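Local coordinates for XC6422 protein (Xanthomonas campestris, PDB 2FUK) that is probably a serine hydrolase, a small member of the alpha/beta-hydrolase fold that lacks a lid over its presumed active site, at residues K56-A61 with V72-F77; V136-A141 with H210-W215. All blocks are in the same frame, centred on the assembly; numbering follows the deposited sequence.

Interaction 1 and interaction 2 illustrate how one central sheet of an alpha/beta-hydrolase is lined by helices at separate points. Along the chain they follow in series: 56-61 and 72-77 close a short beta-alpha-beta unit before 136-141 begins, and its partner 210-215 comes from near the C-terminus. Their centres lie about 15 Å apart. Strands 71-75 and 136-140 belong to the same sheet, with 38-43 and 112-118 between them. The two contacts also touch: helix 56-66, whose crossover leads to strand 71-75, reaches strand 136-140 as well, with Ala61 CB 4.0 Å from Ile140 CD1 and Val57 also packing on Ile140. A local and a long-range contact are thus coupled on one sheet.

Interaction 1: K56-A61 with V72-F77; sequences KVVTMA and VVRFNF
Arg74, on strand 71-75, meets both Val58 and Thr59 in the first turn of helix 56-66, slanting across each of them. Val58 uses one branch: CG1 stands anti to the backbone N (chi1 169°) and lies 4.0 Å from Arg74 CD, with Arg74 CG slightly farther off. What meets Val58 is therefore the aliphatic part of the arginine. Beyond CD the chain bends at chi3 (-71°), and the guanidinium group comes near Thr59, whose methyl CG2 sits 4.1 Å from Arg74 NH2, oblique to the guanidinium plane.

Helix 56-66 is the crossover of the beta-alpha-beta unit formed with strands 38-43 and 71-75, which lie side by side and parallel in the alpha/beta-hydrolase sheet. Val58 also packs on Val42 of the first of these strands, so the helix rests on both.

The hydroxyl of Thr59 is turned to its own helix, where OG1 donates to Lys56 O at 3.2 Å. It arrives above the carbonyl plane, at a C=O...O angle of 102°, and shares that oxygen with Met60 N, 3.0 Å from Lys56 O on the same face. The charged end of Arg74 is held from outside the two segments: NH2 bonds to Met53 O, while NH1 forms a salt bridge with Asp27 on the neighbouring antiparallel strand 20-27.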
loop_
_atom_site.group_PDB
_atom_site.type_symbol
_atom_site.label_atom_id
_atom_site.label_comp_id
_atom_site.label_asym_id
_atom_site.label_seq_id
_atom_site.Cartn_x
_atom_site.Cartn_y
_atom_site.Cartn_z
ATOM N N LYS A 56 -6.073 -5.935 -12.490
ATOM C CA LYS A 56 -5.520 -5.864 -11.133
ATOM C C LYS A 56 -3.991 -5.734 -11.061
ATOM O O LYS A 56 -3.462 -5.048 -10.180
ATOM C CB LYS A 56 -5.975 -7.083 -10.325
ATOM C CG LYS A 56 -7.496 -7.243 -10.199
ATOM C CD LYS A 56 -7.840 -8.615 -9.592
ATOM C CE LYS A 56 -9.343 -8.897 -9.540
ATOM N NZ LYS A 56 -10.097 -7.951 -8.673
ATOM N N VAL A 57 -3.275 -6.400 -11.962
ATOM C CA VAL A 57 -1.816 -6.295 -11.960
ATOM C C VAL A 57 -1.432 -4.875 -12.392
ATOM O O VAL A 57 -0.515 -4.270 -11.842
ATOM C CB VAL A 57 -1.184 -7.323 -12.925
ATOM C CG1 VAL A 57 0.328 -7.156 -12.964
ATOM C CG2 VAL A 57 -1.556 -8.720 -12.485
ATOM N N VAL A 58 -2.143 -4.351 -13.389
ATOM C CA VAL A 58 -1.890 -3.003 -13.877
ATOM C C VAL A 58 -2.126 -1.964 -12.781
ATOM O O VAL A 58 -1.303 -1.066 -12.591
ATOM C CB VAL A 58 -2.799 -2.671 -15.086
ATOM C CG1 VAL A 58 -2.716 -1.187 -15.422
ATOM C CG2 VAL A 58 -2.379 -3.503 -16.288
ATOM N N THR A 59 -3.241 -2.077 -12.063
ATOM C CA THR A 59 -3.520 -1.099 -11.019
ATOM C C THR A 59 -2.617 -1.223 -9.798
ATOM O O THR A 59 -2.370 -0.226 -9.128
ATOM C CB THR A 59 -5.001 -1.123 -10.577
ATOM O OG1 THR A 59 -5.359 -2.424 -10.104
ATOM C CG2 THR A 59 -5.895 -0.737 -11.750
ATOM N N MET A 60 -2.119 -2.421 -9.498
ATOM C CA MET A 60 -1.217 -2.542 -8.353
ATOM C C MET A 60 0.142 -1.980 -8.751
ATOM O O MET A 60 0.853 -1.424 -7.920
ATOM C CB MET A 60 -1.065 -3.990 -7.885
ATOM C CG MET A 60 -0.079 -4.143 -6.724
ATOM S SD MET A 60 -0.492 -3.106 -5.256
ATOM C CE MET A 60 -0.693 -4.388 -3.973
ATOM N N ALA A 61 0.505 -2.129 -10.022
ATOM C CA ALA A 61 1.775 -1.589 -10.486
ATOM C C ALA A 61 1.665 -0.075 -10.394
ATOM O O ALA A 61 2.617 0.605 -10.013
ATOM C CB ALA A 61 2.046 -2.012 -11.935
ATOM N N VAL A 72 0.893 8.537 -12.116
ATOM C CA VAL A 72 0.757 7.433 -13.052
ATOM C C VAL A 72 -0.380 7.571 -14.047
ATOM O O VAL A 72 -1.475 8.004 -13.704
ATOM C CB VAL A 72 0.605 6.092 -12.297
ATOM C CG1 VAL A 72 1.808 5.879 -11.394
ATOM C CG2 VAL A 72 -0.659 6.091 -11.469
ATOM N N VAL A 73 -0.095 7.204 -15.289
ATOM C CA VAL A 73 -1.087 7.264 -16.351
ATOM C C VAL A 73 -1.374 5.860 -16.859
ATOM O O VAL A 73 -0.453 5.114 -17.184
ATOM C CB VAL A 73 -0.586 8.118 -17.539
ATOM C CG1 VAL A 73 -1.609 8.091 -18.675
ATOM C CG2 VAL A 73 -0.344 9.546 -17.082
ATOM N N ARG A 74 -2.654 5.506 -16.897
ATOM C CA ARG A 74 -3.090 4.218 -17.411
ATOM C C ARG A 74 -3.943 4.538 -18.632
ATOM O O ARG A 74 -4.465 5.649 -18.754
ATOM C CB ARG A 74 -3.932 3.470 -16.373
ATOM C CG ARG A 74 -3.133 2.958 -15.186
ATOM C CD ARG A 74 -4.050 2.322 -14.154
ATOM N NE ARG A 74 -4.857 3.320 -13.458
ATOM C CZ ARG A 74 -6.188 3.353 -13.447
ATOM N NH1 ARG A 74 -6.814 4.309 -12.776
ATOM N NH2 ARG A 74 -6.895 2.439 -14.105
ATOM N N PHE A 75 -4.074 3.583 -19.542
ATOM C CA PHE A 75 -4.889 3.819 -20.724
ATOM C C PHE A 75 -5.246 2.517 -21.415
ATOM O O PHE A 75 -4.575 1.492 -21.239
ATOM C CB PHE A 75 -4.157 4.766 -21.699
ATOM C CG PHE A 75 -3.053 4.111 -22.490
ATOM C CD1 PHE A 75 -3.287 3.643 -23.781
ATOM C CD2 PHE A 75 -1.775 3.983 -21.952
ATOM C CE1 PHE A 75 -2.264 3.058 -24.530
ATOM C CE2 PHE A 75 -0.747 3.402 -22.685
ATOM C CZ PHE A 75 -0.989 2.937 -23.979
ATOM N N ASN A 76 -6.328 2.557 -22.183
ATOM C CA ASN A 76 -6.767 1.390 -22.919
ATOM C C ASN A 76 -6.225 1.426 -24.341
ATOM O O ASN A 76 -6.330 2.442 -25.027
ATOM C CB ASN A 76 -8.297 1.330 -22.967
ATOM C CG ASN A 76 -8.899 0.835 -21.674
ATOM O OD1 ASN A 76 -8.266 0.084 -20.943
ATOM N ND2 ASN A 76 -10.137 1.237 -21.394
ATOM N N PHE A 77 -5.613 0.324 -24.767
ATOM C CA PHE A 77 -5.102 0.221 -26.127
ATOM C C PHE A 77 -6.318 0.206 -27.046
ATOM O O PHE A 77 -7.443 -0.032 -26.597
ATOM C CB PHE A 77 -4.323 -1.085 -26.320
ATOM C CG PHE A 77 -2.923 -1.060 -25.767
ATOM C CD1 PHE A 77 -2.007 -0.105 -26.190
ATOM C CD2 PHE A 77 -2.509 -2.020 -24.845
ATOM C CE1 PHE A 77 -0.689 -0.106 -25.705
ATOM C CE2 PHE A 77 -1.201 -2.031 -24.356
ATOM C CZ PHE A 77 -0.287 -1.072 -24.787
#

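Interaction 2: V136-A141 with H210-W215; sequences VLISIA and HGVRRW
Val136 and Trp215 form the first of two apolar pairs that join strand 136-140 to the end of helix 201-212 and the turn after it. Both valine methyls meet the six-membered part of the indole, for CG1 and CG2 of Val136 each lie 3.8 Å from Trp215 CE3. The two methyls then divide. CG1, anti to the backbone N (chi1 165°), extends its contact along the ring to Trp215 CZ3 at 4.1 Å, whereas CG2 reaches back to the root of the side chain, 3.9 Å from Trp215 CB. Both methyls come from the same side of the indole plane, and the approach is oblique.

The second apolar pair sets the end of Ile138 against one methyl of Val212. Ile138 does not aim its CB straight at the helix, but its extended outer arm (chi2 162°) carries CD1 to 3.9 Å from Val212 CG1, and the two side chains run at about a right angle.

In this alpha/beta-hydrolase sheet the strand is an inner one, hydrogen-bonded to the parallel strands 112-118 and 158-163. The C-terminal helix packs against the same sheet, since Val212 and Trp215 both also touch Leu159 on strand 158-163. Leu137 points to the other side of the strand, where helix 120-132 lies.

As for polar groups, on the strand Ser139 OG is hydrogen-bonded to Trp158 NE1. Within 210-215, Trp215 N donates to Val212 O at 2.8 Å, closing the turn that follows the helix and bringing the indole back beside Val212. The carbonyl oxygen of Gly211 lies 3.8 Å above the plane of the Trp215 ring, displaced toward the rim, on the face opposite the one that Val136 approaches.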
loop_
_atom_site.group_PDB
_atom_site.type_symbol
_atom_site.label_atom_id
_atom_site.label_comp_id
_atom_site.label_asym_id
_atom_site.label_seq_id
_atom_site.Cartn_x
_atom_site.Cartn_y
_atom_site.Cartn_z
ATOM N N VAL A 136 13.219 5.035 -17.115
ATOM C CA VAL A 136 13.104 3.730 -16.479
ATOM C C VAL A 136 12.059 2.898 -17.214
ATOM O O VAL A 136 11.023 3.423 -17.631
ATOM C CB VAL A 136 12.655 3.854 -14.998
ATOM C CG1 VAL A 136 12.179 2.492 -14.471
ATOM C CG2 VAL A 136 13.797 4.363 -14.145
ATOM N N LEU A 137 12.344 1.609 -17.383
ATOM C CA LEU A 137 11.409 0.689 -18.029
ATOM C C LEU A 137 11.147 -0.464 -17.068
ATOM O O LEU A 137 12.083 -1.013 -16.495
ATOM C CB LEU A 137 11.992 0.124 -19.323
ATOM C CG LEU A 137 11.119 -0.903 -20.057
ATOM C CD1 LEU A 137 9.849 -0.239 -20.578
ATOM C CD2 LEU A 137 11.909 -1.507 -21.209
ATOM N N ILE A 138 9.878 -0.820 -16.885
ATOM C CA ILE A 138 9.525 -1.927 -16.003
ATOM C C ILE A 138 8.727 -2.939 -16.806
ATOM O O ILE A 138 7.707 -2.595 -17.403
ATOM C CB ILE A 138 8.672 -1.448 -14.815
ATOM C CG1 ILE A 138 9.466 -0.444 -13.982
ATOM C CG2 ILE A 138 8.258 -2.634 -13.958
ATOM C CD1 ILE A 138 8.602 0.391 -13.068
ATOM N N SER A 139 9.205 -4.181 -16.836
ATOM C CA SER A 139 8.528 -5.241 -17.575
ATOM C C SER A 139 8.051 -6.321 -16.622
ATOM O O SER A 139 8.859 -6.975 -15.978
ATOM C CB SER A 139 9.479 -5.879 -18.594
ATOM O OG SER A 139 10.059 -4.900 -19.431
ATOM N N ILE A 140 6.740 -6.498 -16.534
ATOM C CA ILE A 140 6.164 -7.514 -15.673
ATOM C C ILE A 140 5.704 -8.652 -16.580
ATOM O O ILE A 140 4.824 -8.472 -17.414
ATOM C CB ILE A 140 4.964 -6.951 -14.887
ATOM C CG1 ILE A 140 5.407 -5.715 -14.087
ATOM C CG2 ILE A 140 4.405 -8.025 -13.964
ATOM C CD1 ILE A 140 4.264 -4.976 -13.397
ATOM N N ALA A 141 6.318 -9.817 -16.410
ATOM C CA ALA A 141 6.007 -10.992 -17.210
ATOM C C ALA A 141 6.165 -10.741 -18.710
ATOM O O ALA A 141 5.226 -10.953 -19.487
ATOM C CB ALA A 141 4.596 -11.480 -16.902
ATOM N N HIS A 210 11.171 -1.925 -4.357
ATOM C CA HIS A 210 12.573 -2.132 -4.030
ATOM C C HIS A 210 13.425 -2.082 -5.290
ATOM O O HIS A 210 14.567 -1.610 -5.264
ATOM C CB HIS A 210 12.774 -3.477 -3.341
ATOM C CG HIS A 210 14.194 -3.735 -2.954
ATOM N ND1 HIS A 210 14.840 -3.008 -1.977
ATOM C CD2 HIS A 210 15.108 -4.607 -3.442
ATOM C CE1 HIS A 210 16.090 -3.420 -1.878
ATOM N NE2 HIS A 210 16.279 -4.390 -2.758
ATOM N N GLY A 211 12.869 -2.564 -6.398
ATOM C CA GLY A 211 13.609 -2.576 -7.643
ATOM C C GLY A 211 13.891 -1.216 -8.250
ATOM O O GLY A 211 14.943 -1.015 -8.857
ATOM N N VAL A 212 12.965 -0.274 -8.092
ATOM C CA VAL A 212 13.156 1.057 -8.665
ATOM C C VAL A 212 13.612 2.127 -7.669
ATOM O O VAL A 212 13.957 3.236 -8.065
ATOM C CB VAL A 212 11.862 1.573 -9.359
ATOM C CG1 VAL A 212 11.402 0.581 -10.416
ATOM C CG2 VAL A 212 10.765 1.822 -8.328
ATOM N N ARG A 213 13.619 1.786 -6.385
ATOM C CA ARG A 213 14.010 2.718 -5.323
ATOM C C ARG A 213 15.192 3.633 -5.635
ATOM O O ARG A 213 15.101 4.860 -5.506
ATOM C CB ARG A 213 14.335 1.941 -4.049
ATOM C CG ARG A 213 14.944 2.791 -2.947
ATOM C CD ARG A 213 13.898 3.689 -2.341
ATOM N NE ARG A 213 12.865 2.922 -1.655
ATOM C CZ ARG A 213 11.691 3.418 -1.279
ATOM N NH1 ARG A 213 10.815 2.643 -0.657
ATOM N NH2 ARG A 213 11.379 4.680 -1.552
ATOM N N ARG A 214 16.309 3.032 -6.027
ATOM C CA ARG A 214 17.514 3.793 -6.312
ATOM C C ARG A 214 17.490 4.599 -7.605
ATOM O O ARG A 214 18.424 5.352 -7.888
ATOM C CB ARG A 214 18.729 2.860 -6.287
ATOM C CG ARG A 214 19.142 2.479 -4.869
ATOM C CD ARG A 214 20.130 1.321 -4.853
ATOM N NE ARG A 214 20.556 0.981 -3.498
ATOM C CZ ARG A 214 21.418 1.696 -2.779
ATOM N NH1 ARG A 214 21.747 1.303 -1.550
ATOM N NH2 ARG A 214 21.957 2.799 -3.280
ATOM N N TRP A 215 16.434 4.452 -8.397
ATOM C CA TRP A 215 16.347 5.215 -9.634
ATOM C C TRP A 215 15.455 6.439 -9.459
ATOM O O TRP A 215 15.254 7.206 -10.396
ATOM C CB TRP A 215 15.827 4.351 -10.787
ATOM C CG TRP A 215 16.673 3.144 -11.063
ATOM C CD1 TRP A 215 18.012 3.002 -10.818
ATOM C CD2 TRP A 215 16.238 1.906 -11.641
ATOM N NE1 TRP A 215 18.434 1.748 -11.201
ATOM C CE2 TRP A 215 17.365 1.057 -11.710
ATOM C CE3 TRP A 215 15.003 1.431 -12.105
ATOM C CZ2 TRP A 215 17.291 -0.246 -12.227
ATOM C CZ3 TRP A 215 14.933 0.140 -12.617
ATOM C CH2 TRP A 215 16.068 -0.682 -12.673
#